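Local structure of Co-type Nitrile Hydratase beta subunit (Pseudomonas putida, 3QYH) at residues B[38-41]-B[45-48]; B[55-60]-B[77-82]; B[137-142]-B[209-214]; B[145-150]-B[173-178]. The protein forms the beta subunit of a cobalt-type nitrile hydratase, which with its partner subunit probably hydrates nitriles to the corresponding amides. All blocks are in the same frame, centred on the assembly; numbering follows the deposited sequence. Where two conformers were deposited one is given.

Interaction 1. Residues B[38-41]-B[45-48]; sequences PALL and NFNL
Asn45, in the short loop joining helix 28-43 to helix 48-56, ties that loop to the last turn of the first helix: its N donates to Leu40 O at 3.2 Å, with an N-H...O angle of 159°. This bond back over five residues is the kind found in a Schellman motif and is consistent with such an ending here. The amide of Asn45 folds back beside the same leucine, so that OD1 lies 3.4 Å from Leu40 CD2, while OD1 also accepts a bond from Asn43. Next comes Phe46, whose CG sits between its backbone N and carbonyl carbon (chi1 49°), a turn that brings the ring back against the side chains of Leu40 and Leu41. There its CZ meets Leu40 CB at 3.9 Å and its CE1 meets Leu41 CD2 at 3.7 Å, the leucine branch crossing the phenylalanine side chain at about a right angle. Leu79 and Leu80 of helix 68-82 pack against the same ring. Asn47 points away from helix 28-43 and serves as N-cap of the following helix through OD1 to Glu50 N. At Leu48 the contact thins to methyl packing, CD1 on CD1 of Leu41. One water bridges the two backbones, donating to Leu41 O at 3.0 Å and to Phe46 O at 2.7 Å.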
# COMPACT_ATOMS: atom_id res chain seq x y z
N PRO B 38 0.23 2.58 14.52
CA PRO B 38 -0.06 4.01 14.69
C PRO B 38 0.37 4.50 16.06
O PRO B 38 0.79 5.66 16.22
CB PRO B 38 -1.60 4.09 14.59
CG PRO B 38 -2.04 2.76 14.09
CD PRO B 38 -1.00 1.77 14.35
N ALA B 39 0.27 3.64 17.07
CA ALA B 39 0.67 4.06 18.42
C ALA B 39 2.18 4.38 18.46
O ALA B 39 2.60 5.40 19.01
CB ALA B 39 0.29 3.00 19.46
N LEU B 40 2.99 3.54 17.85
CA LEU B 40 4.43 3.71 17.90
C LEU B 40 4.89 4.82 16.96
O LEU B 40 5.82 5.54 17.28
CB LEU B 40 5.15 2.39 17.60
CG LEU B 40 4.87 1.28 18.61
CD1 LEU B 40 5.43 -0.07 18.13
CD2 LEU B 40 5.42 1.64 20.00
N LEU B 41 4.26 4.94 15.80
CA LEU B 41 4.56 6.06 14.91
C LEU B 41 4.21 7.39 15.62
O LEU B 41 4.94 8.35 15.49
CB LEU B 41 3.79 5.96 13.59
CG LEU B 41 4.24 4.89 12.58
CD1 LEU B 41 3.21 4.76 11.42
CD2 LEU B 41 5.64 5.21 12.05
N ASN B 45 8.73 6.90 17.59
CA ASN B 45 9.76 5.91 17.87
C ASN B 45 10.57 5.52 16.62
O ASN B 45 11.72 5.08 16.72
CB ASN B 45 9.17 4.65 18.48
CG ASN B 45 8.53 4.89 19.84
OD1 ASN B 45 7.49 4.30 20.12
ND2 ASN B 45 9.16 5.71 20.70
N PHE B 46 9.95 5.63 15.44
CA PHE B 46 10.63 5.41 14.17
C PHE B 46 9.73 6.03 13.13
O PHE B 46 8.59 6.37 13.44
CB PHE B 46 10.86 3.91 13.91
CG PHE B 46 9.62 3.05 14.10
CD1 PHE B 46 8.62 3.03 13.15
CD2 PHE B 46 9.46 2.29 15.23
CE1 PHE B 46 7.47 2.24 13.32
CE2 PHE B 46 8.32 1.50 15.43
CZ PHE B 46 7.33 1.47 14.47
N ASN B 47 10.24 6.24 11.92
CA ASN B 47 9.39 6.72 10.83
C ASN B 47 9.01 5.58 9.90
O ASN B 47 9.49 4.46 10.07
CB ASN B 47 10.02 7.92 10.10
CG ASN B 47 11.28 7.55 9.32
OD1 ASN B 47 11.36 6.49 8.70
ND2 ASN B 47 12.27 8.45 9.33
N LEU B 48 8.14 5.84 8.94
CA LEU B 48 7.57 4.78 8.13
C LEU B 48 8.63 4.20 7.18
O LEU B 48 8.58 3.02 6.85
CB LEU B 48 6.38 5.31 7.33
CG LEU B 48 5.50 4.27 6.65
CD1 LEU B 48 4.95 3.29 7.68
CD2 LEU B 48 4.37 4.97 5.89
O HOH W 1 7.11 8.66 13.49

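Interaction 2. Residues B[55-60]-B[77-82]; sequences IERMGP and ENLLVE
Arg57 lies just past the end of helix 48-56, where a backbone bond from Met58 N to Ile55 O (3.1 Å) rounds off the last turn, and it faces Glu82 in the final turn of helix 68-82, held by Glu82 N to Asn78 O. The two helix ends stay well apart, and a bidentate, end-on salt bridge spans the gap within the helical N-terminal part of the subunit. The side chains come from opposite directions. Arg57 is bent at chi3 (-70°), which turns its guanidinium toward the glutamate, whereas Glu82 runs extended beyond CG. Two nitrogens meet two oxygens: NH1 of Arg57 donates to OE2 of Glu82 at 3.0 Å, almost straight at 173°, and NH2 of Arg57 donates to OE1 of Glu82 at 2.9 Å. Both oxygens lie near the guanidinium plane. The planes of the two groups are nevertheless twisted by 31°, so the fork is not flat: OE1 uses its syn lone pair, while NH1 reaches the syn side of OE2 from clearly out of the carboxylate plane. Such a double grip limits rotation of both ends, although both residues are exposed to solvent. From one turn earlier in helix 68-82, Leu79 CD1 comes to 4.3 Å from Arg57 NH2, at the edge of the guanidinium and near its plane.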
# COMPACT_ATOMS: atom_id res chain seq x y z
N ILE B 55 11.48 -4.35 7.70
CA ILE B 55 10.87 -5.55 7.12
C ILE B 55 11.77 -6.10 6.01
O ILE B 55 11.98 -7.32 5.93
CB ILE B 55 9.47 -5.24 6.56
CG1 ILE B 55 8.49 -5.01 7.71
CG2 ILE B 55 8.96 -6.38 5.67
CD1 ILE B 55 7.11 -4.48 7.25
N GLU B 56 12.31 -5.20 5.19
CA GLU B 56 13.20 -5.59 4.08
C GLU B 56 14.42 -6.37 4.56
O GLU B 56 14.98 -7.22 3.84
CB GLU B 56 13.63 -4.33 3.30
CG GLU B 56 12.46 -3.71 2.51
CD GLU B 56 12.76 -2.33 1.95
OE1 GLU B 56 13.90 -1.84 2.07
OE2 GLU B 56 11.82 -1.71 1.38
N ARG B 57 14.83 -6.09 5.79
CA ARG B 57 16.04 -6.67 6.36
C ARG B 57 15.82 -7.97 7.12
O ARG B 57 16.76 -8.53 7.68
CB ARG B 57 16.74 -5.65 7.27
CG ARG B 57 17.36 -4.50 6.48
CD ARG B 57 18.14 -3.53 7.40
NE ARG B 57 17.27 -2.73 8.28
CZ ARG B 57 17.28 -2.80 9.62
NH1 ARG B 57 18.10 -3.66 10.26
NH2 ARG B 57 16.49 -2.01 10.31
N MET B 58 14.59 -8.46 7.18
CA MET B 58 14.39 -9.71 7.89
C MET B 58 14.88 -10.90 7.04
O MET B 58 15.11 -10.76 5.84
CB MET B 58 12.94 -9.85 8.39
CG MET B 58 11.88 -10.08 7.37
SD MET B 58 10.24 -9.74 8.11
CE MET B 58 9.96 -11.22 9.08
N GLY B 59 15.14 -12.04 7.66
CA GLY B 59 15.64 -13.18 6.90
C GLY B 59 14.66 -13.51 5.78
O GLY B 59 13.46 -13.46 5.99
N PRO B 60 15.18 -13.84 4.57
CA PRO B 60 14.30 -14.09 3.41
C PRO B 60 13.30 -15.21 3.67
O PRO B 60 12.14 -15.06 3.27
CB PRO B 60 15.27 -14.53 2.30
CG PRO B 60 16.64 -14.37 2.82
CD PRO B 60 16.60 -13.82 4.22
N GLU B 77 9.77 -5.81 17.40
CA GLU B 77 10.72 -6.51 18.27
C GLU B 77 12.18 -6.16 18.00
O GLU B 77 13.03 -6.35 18.85
CB GLU B 77 10.54 -8.02 18.17
CG GLU B 77 9.23 -8.54 18.80
CD GLU B 77 9.06 -10.03 18.61
OE1 GLU B 77 9.66 -10.57 17.66
OE2 GLU B 77 8.34 -10.68 19.40
N ASN B 78 12.46 -5.65 16.80
CA ASN B 78 13.83 -5.44 16.37
C ASN B 78 14.18 -3.98 16.16
O ASN B 78 15.18 -3.50 16.69
CB ASN B 78 14.13 -6.27 15.13
CG ASN B 78 14.25 -7.75 15.45
OD1 ASN B 78 15.28 -8.21 15.92
ND2 ASN B 78 13.17 -8.49 15.23
N LEU B 79 13.35 -3.26 15.40
CA LEU B 79 13.62 -1.84 15.15
C LEU B 79 13.57 -1.03 16.47
O LEU B 79 14.34 -0.08 16.67
CB LEU B 79 12.64 -1.28 14.11
CG LEU B 79 12.83 0.16 13.66
CD1 LEU B 79 14.24 0.32 13.11
CD2 LEU B 79 11.80 0.51 12.58
N LEU B 80 12.71 -1.43 17.40
CA LEU B 80 12.64 -0.69 18.66
C LEU B 80 13.93 -0.88 19.45
O LEU B 80 14.32 -0.03 20.24
CB LEU B 80 11.43 -1.10 19.50
CG LEU B 80 10.07 -0.55 19.02
CD1 LEU B 80 8.95 -1.04 19.91
CD2 LEU B 80 10.09 0.97 19.01
N VAL B 81 14.57 -2.03 19.26
CA VAL B 81 15.84 -2.26 19.92
C VAL B 81 16.94 -1.45 19.22
O VAL B 81 17.74 -0.79 19.88
CB VAL B 81 16.18 -3.75 20.00
CG1 VAL B 81 17.59 -3.93 20.53
CG2 VAL B 81 15.18 -4.45 20.91
N GLU B 82 16.94 -1.46 17.89
CA GLU B 82 17.92 -0.69 17.13
C GLU B 82 17.83 0.80 17.44
O GLU B 82 18.85 1.50 17.44
CB GLU B 82 17.74 -0.90 15.62
CG GLU B 82 18.07 -2.32 15.16
CD GLU B 82 17.58 -2.61 13.74
OE1 GLU B 82 16.94 -1.74 13.12
OE2 GLU B 82 17.84 -3.73 13.25

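Interaction 3. Residues B[137-142]-B[209-214]; sequences VRVLNK and VDLWDD
Val139 lays its CG2 methyl against CD1 of Leu211 at 3.8 Å, the two side chains crossing at about a right angle. In Val139 the CG2 branch stands anti to the carbonyl carbon, beside the backbone N, which presents that methyl to the leucine; Leu211 has its CB aimed across the gap and meets it with one branch end. The backbones keep their distance, with CA of Val139 and CA of Leu211 8.5 Å apart, and no hydrogen bond joins the two segments: strands 136-139 and 206-212 are not neighbours in the sheet but meet through side chains. Leu216 touches both Val139 and Leu211, and Phe190 of strand 183-191 adds to the packing on Val139, so the pair sits in a buried apolar interior. Farther along, where strand 206-212 gives way to a 3-10 turn at Asp213 and Asp214, Leu140 reaches over with CD1 to the backbone O of Asp214 at 3.6 Å, a van der Waals touch near the surface. The same turn is steadied by Gln183, whose side-chain OE1 accepts from Asp214 N. Beyond strand 206-212 the sheet runs on into the partner chain, a strand of which pairs in parallel with Val209. Side chains of non-adjacent strands closing over a shared interior, with a short 3-10 turn leading into the last strand, are typical of the SH3-like barrel of the beta subunit's C-terminal domain.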
# COMPACT_ATOMS: atom_id res chain seq x y z
N VAL B 137 12.57 9.03 -20.12
CA VAL B 137 13.58 8.92 -19.08
C VAL B 137 14.06 7.49 -18.95
O VAL B 137 13.35 6.55 -19.29
CB VAL B 137 13.06 9.40 -17.70
CG1 VAL B 137 12.79 10.93 -17.70
CG2 VAL B 137 11.81 8.63 -17.31
N ARG B 138 15.29 7.31 -18.47
CA ARG B 138 15.79 5.99 -18.14
C ARG B 138 16.04 5.91 -16.64
O ARG B 138 16.57 6.84 -16.04
CB ARG B 138 17.07 5.66 -18.92
CG ARG B 138 17.49 4.19 -18.83
CD ARG B 138 18.86 3.93 -19.48
NE ARG B 138 18.86 4.28 -20.90
CZ ARG B 138 18.51 3.45 -21.87
NH1 ARG B 138 18.11 2.22 -21.59
NH2 ARG B 138 18.55 3.85 -23.13
N VAL B 139 15.65 4.79 -16.04
CA VAL B 139 15.88 4.57 -14.62
C VAL B 139 17.34 4.20 -14.42
O VAL B 139 17.85 3.30 -15.09
CB VAL B 139 14.99 3.44 -14.07
CG1 VAL B 139 15.27 3.22 -12.57
CG2 VAL B 139 13.51 3.78 -14.33
N LEU B 140 18.02 4.88 -13.51
CA LEU B 140 19.42 4.62 -13.26
C LEU B 140 19.64 3.21 -12.71
O LEU B 140 18.84 2.70 -11.93
CB LEU B 140 20.02 5.66 -12.30
CG LEU B 140 20.02 7.11 -12.81
CD1 LEU B 140 20.56 8.05 -11.75
CD2 LEU B 140 20.84 7.22 -14.08
N ASN B 141 20.72 2.58 -13.14
CA ASN B 141 21.09 1.29 -12.58
C ASN B 141 21.81 1.52 -11.27
O ASN B 141 23.01 1.80 -11.26
CB ASN B 141 21.96 0.50 -13.55
CG ASN B 141 22.26 -0.90 -13.04
OD1 ASN B 141 21.53 -1.43 -12.20
ND2 ASN B 141 23.31 -1.51 -13.57
N LYS B 142 21.08 1.43 -10.16
CA LYS B 142 21.70 1.58 -8.85
C LYS B 142 21.38 0.36 -8.03
O LYS B 142 20.36 -0.28 -8.24
CB LYS B 142 21.22 2.85 -8.15
CG LYS B 142 21.11 4.02 -9.11
CD LYS B 142 21.16 5.34 -8.40
CE LYS B 142 22.61 5.72 -8.08
NZ LYS B 142 22.70 7.10 -7.53
N VAL B 209 4.99 3.29 -12.75
CA VAL B 209 5.74 3.21 -11.49
C VAL B 209 6.05 4.61 -10.99
O VAL B 209 6.41 5.49 -11.78
CB VAL B 209 7.08 2.43 -11.70
CG1 VAL B 209 7.75 2.14 -10.36
CG2 VAL B 209 6.84 1.12 -12.48
N ASP B 210 5.97 4.83 -9.68
CA ASP B 210 6.29 6.15 -9.15
C ASP B 210 7.74 6.26 -8.70
O ASP B 210 8.20 5.52 -7.83
CB ASP B 210 5.31 6.54 -8.03
CG ASP B 210 3.88 6.62 -8.51
OD1 ASP B 210 2.95 6.63 -7.67
OD2 ASP B 210 3.67 6.68 -9.75
N LEU B 211 8.46 7.21 -9.29
CA LEU B 211 9.90 7.25 -9.16
C LEU B 211 10.37 8.65 -8.84
O LEU B 211 9.82 9.63 -9.36
CB LEU B 211 10.54 6.76 -10.46
CG LEU B 211 10.28 5.27 -10.74
CD1 LEU B 211 10.63 4.93 -12.17
CD2 LEU B 211 11.05 4.35 -9.76
N TRP B 212 11.38 8.75 -7.97
CA TRP B 212 11.91 10.03 -7.56
C TRP B 212 12.84 10.62 -8.62
O TRP B 212 13.46 9.88 -9.38
CB TRP B 212 12.63 9.90 -6.22
CG TRP B 212 11.71 9.91 -5.00
CD1 TRP B 212 11.56 10.93 -4.10
CD2 TRP B 212 10.84 8.86 -4.57
NE1 TRP B 212 10.65 10.58 -3.13
CE2 TRP B 212 10.19 9.31 -3.40
CE3 TRP B 212 10.54 7.59 -5.05
CZ2 TRP B 212 9.27 8.53 -2.71
CZ3 TRP B 212 9.62 6.81 -4.36
CH2 TRP B 212 9.01 7.28 -3.20
N ASP B 213 12.92 11.94 -8.66
CA ASP B 213 13.65 12.66 -9.70
C ASP B 213 15.07 12.13 -9.88
O ASP B 213 15.48 11.81 -11.01
CB ASP B 213 13.69 14.17 -9.37
CG ASP B 213 14.23 15.00 -10.51
OD1 ASP B 213 15.42 14.85 -10.81
OD2 ASP B 213 13.47 15.81 -11.10
N ASP B 214 15.84 12.01 -8.80
CA ASP B 214 17.21 11.55 -8.96
C ASP B 214 17.37 10.04 -9.15
O ASP B 214 18.49 9.54 -9.14
CB ASP B 214 18.16 12.10 -7.87
CG ASP B 214 17.90 11.51 -6.50
OD1 ASP B 214 17.05 10.60 -6.37
OD2 ASP B 214 18.54 11.97 -5.54

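Interaction 4. Residues B[145-150]-B[173-178]; sequences VGHTRM and TAAHGK
In the SH3-like C-terminal domain, the long loop between strands 136-139 and 158-168 is pinned by a histidine ring to the turn 173-178 at the C-terminal side of helix 171-174, through His147 and His176. His147 N donates to His176 NE2 at 2.8 Å and is nearly straight at 177°, arriving at the ring edge and only 8° from its plane. Gly146, which has no side chain, allows close approach, its CA being 3.5 Å from the same NE2. Beside this bond Ala175 CB packs 3.7 Å from His147 CB and comes obliquely to CD2 of the His147 ring. The His147 side chain extends opposite its own N (chi1 -177°), which sets the imidazole beside the alanine methyl. Arg52 touches His147, and His53 meets the ring of His176 at a steep angle, so helix 48-56 borders both histidines. The turn itself is held by a forked acceptor: Thr173 O takes N-H groups from opposite faces of its plane, that of His176 at 3.1 Å and, beyond Gly177 with its positive phi, that of Lys178 at 3.0 Å.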
# COMPACT_ATOMS: atom_id res chain seq x y z
N VAL B 145 22.55 -1.04 -0.88
CA VAL B 145 22.24 -2.05 0.12
C VAL B 145 21.17 -1.53 1.06
O VAL B 145 20.47 -2.31 1.70
CB VAL B 145 23.48 -2.48 0.93
CG1 VAL B 145 24.50 -3.12 0.01
CG2 VAL B 145 24.07 -1.28 1.64
N GLY B 146 21.04 -0.21 1.14
CA GLY B 146 20.03 0.41 1.98
C GLY B 146 18.68 0.55 1.29
O GLY B 146 18.43 -0.03 0.23
N HIS B 147 17.80 1.33 1.90
CA HIS B 147 16.40 1.41 1.47
C HIS B 147 16.27 2.21 0.17
O HIS B 147 16.87 3.28 0.05
CB HIS B 147 15.56 2.06 2.58
CG HIS B 147 14.09 2.13 2.28
ND1 HIS B 147 13.31 1.00 2.07
CD2 HIS B 147 13.25 3.19 2.18
CE1 HIS B 147 12.06 1.37 1.84
NE2 HIS B 147 11.99 2.69 1.91
N THR B 148 15.49 1.71 -0.79
CA THR B 148 15.20 2.46 -2.00
C THR B 148 13.85 2.04 -2.56
O THR B 148 13.35 0.96 -2.23
CB THR B 148 16.29 2.25 -3.09
OG1 THR B 148 16.18 3.28 -4.09
CG2 THR B 148 16.18 0.87 -3.75
N ARG B 149 13.25 2.88 -3.40
CA ARG B 149 11.92 2.57 -3.94
C ARG B 149 11.90 2.37 -5.45
O ARG B 149 10.82 2.38 -6.05
CB ARG B 149 10.88 3.65 -3.55
CG ARG B 149 10.73 3.85 -2.04
CD ARG B 149 10.21 2.55 -1.36
NE ARG B 149 8.80 2.34 -1.65
CZ ARG B 149 8.09 1.29 -1.25
NH1 ARG B 149 8.65 0.32 -0.53
NH2 ARG B 149 6.81 1.24 -1.56
N MET B 150 13.07 2.18 -6.07
CA MET B 150 13.13 1.83 -7.48
C MET B 150 13.20 0.33 -7.61
O MET B 150 14.24 -0.27 -7.29
CB MET B 150 14.34 2.48 -8.21
CG MET B 150 15.69 2.40 -7.53
SD MET B 150 17.05 2.52 -8.77
CE MET B 150 16.90 4.23 -9.28
N THR B 173 16.97 8.56 1.88
CA THR B 173 17.68 9.28 2.92
C THR B 173 16.93 9.25 4.26
O THR B 173 17.54 9.14 5.33
CB THR B 173 17.95 10.74 2.49
OG1 THR B 173 16.72 11.32 2.03
CG2 THR B 173 18.98 10.77 1.36
N ALA B 174 15.60 9.33 4.20
CA ALA B 174 14.81 9.39 5.42
C ALA B 174 14.88 8.09 6.21
O ALA B 174 14.70 8.10 7.41
CB ALA B 174 13.36 9.75 5.10
N ALA B 175 15.10 6.97 5.54
CA ALA B 175 15.20 5.70 6.24
C ALA B 175 16.53 5.54 6.98
O ALA B 175 16.69 4.62 7.77
CB ALA B 175 15.00 4.53 5.27
N HIS B 176 17.49 6.41 6.69
CA HIS B 176 18.86 6.21 7.18
C HIS B 176 19.44 7.43 7.92
O HIS B 176 20.65 7.67 7.90
CB HIS B 176 19.80 5.78 6.04
CG HIS B 176 19.41 4.47 5.41
ND1 HIS B 176 19.65 3.25 6.01
CD2 HIS B 176 18.77 4.20 4.24
CE1 HIS B 176 19.18 2.28 5.24
NE2 HIS B 176 18.65 2.83 4.15
N GLY B 177 18.56 8.23 8.53
CA GLY B 177 18.97 9.39 9.28
C GLY B 177 19.73 10.46 8.50
O GLY B 177 20.50 11.21 9.08
N LYS B 178 19.48 10.56 7.20
CA LYS B 178 20.19 11.53 6.35
C LYS B 178 19.28 12.67 5.91
O LYS B 178 19.62 13.41 5.00
CB LYS B 178 20.75 10.83 5.11
CG LYS B 178 21.86 9.83 5.42
CD LYS B 178 22.44 9.23 4.15
CE LYS B 178 23.46 8.13 4.45
NZ LYS B 178 24.62 8.64 5.23

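Interactions 1 and 2 share the helical N-terminal part: their centres are 14 Å apart and Asn45 CB packs on Leu80 CD2 at 3.8 Å. Interaction 4 joins this part to the barrel, through Asn47 ND2 to Ala174 O (3.1 Å) from interaction 1 and Glu56 OE1 to His147 ND1 (2.9 Å) from interaction 2. Interaction 3 encloses interaction 4 along the chain and touches it where Trp212 CZ3 meets Arg149 CB at 3.5 Å. The side chains of Leu48 and His147 each come about 9 Å from the bound cobalt(III) ion. In interaction 4, Arg149 NH2 makes a hydrogen bond to a modified side chain of the partner subunit, probably an oxidised cysteine of the metal site.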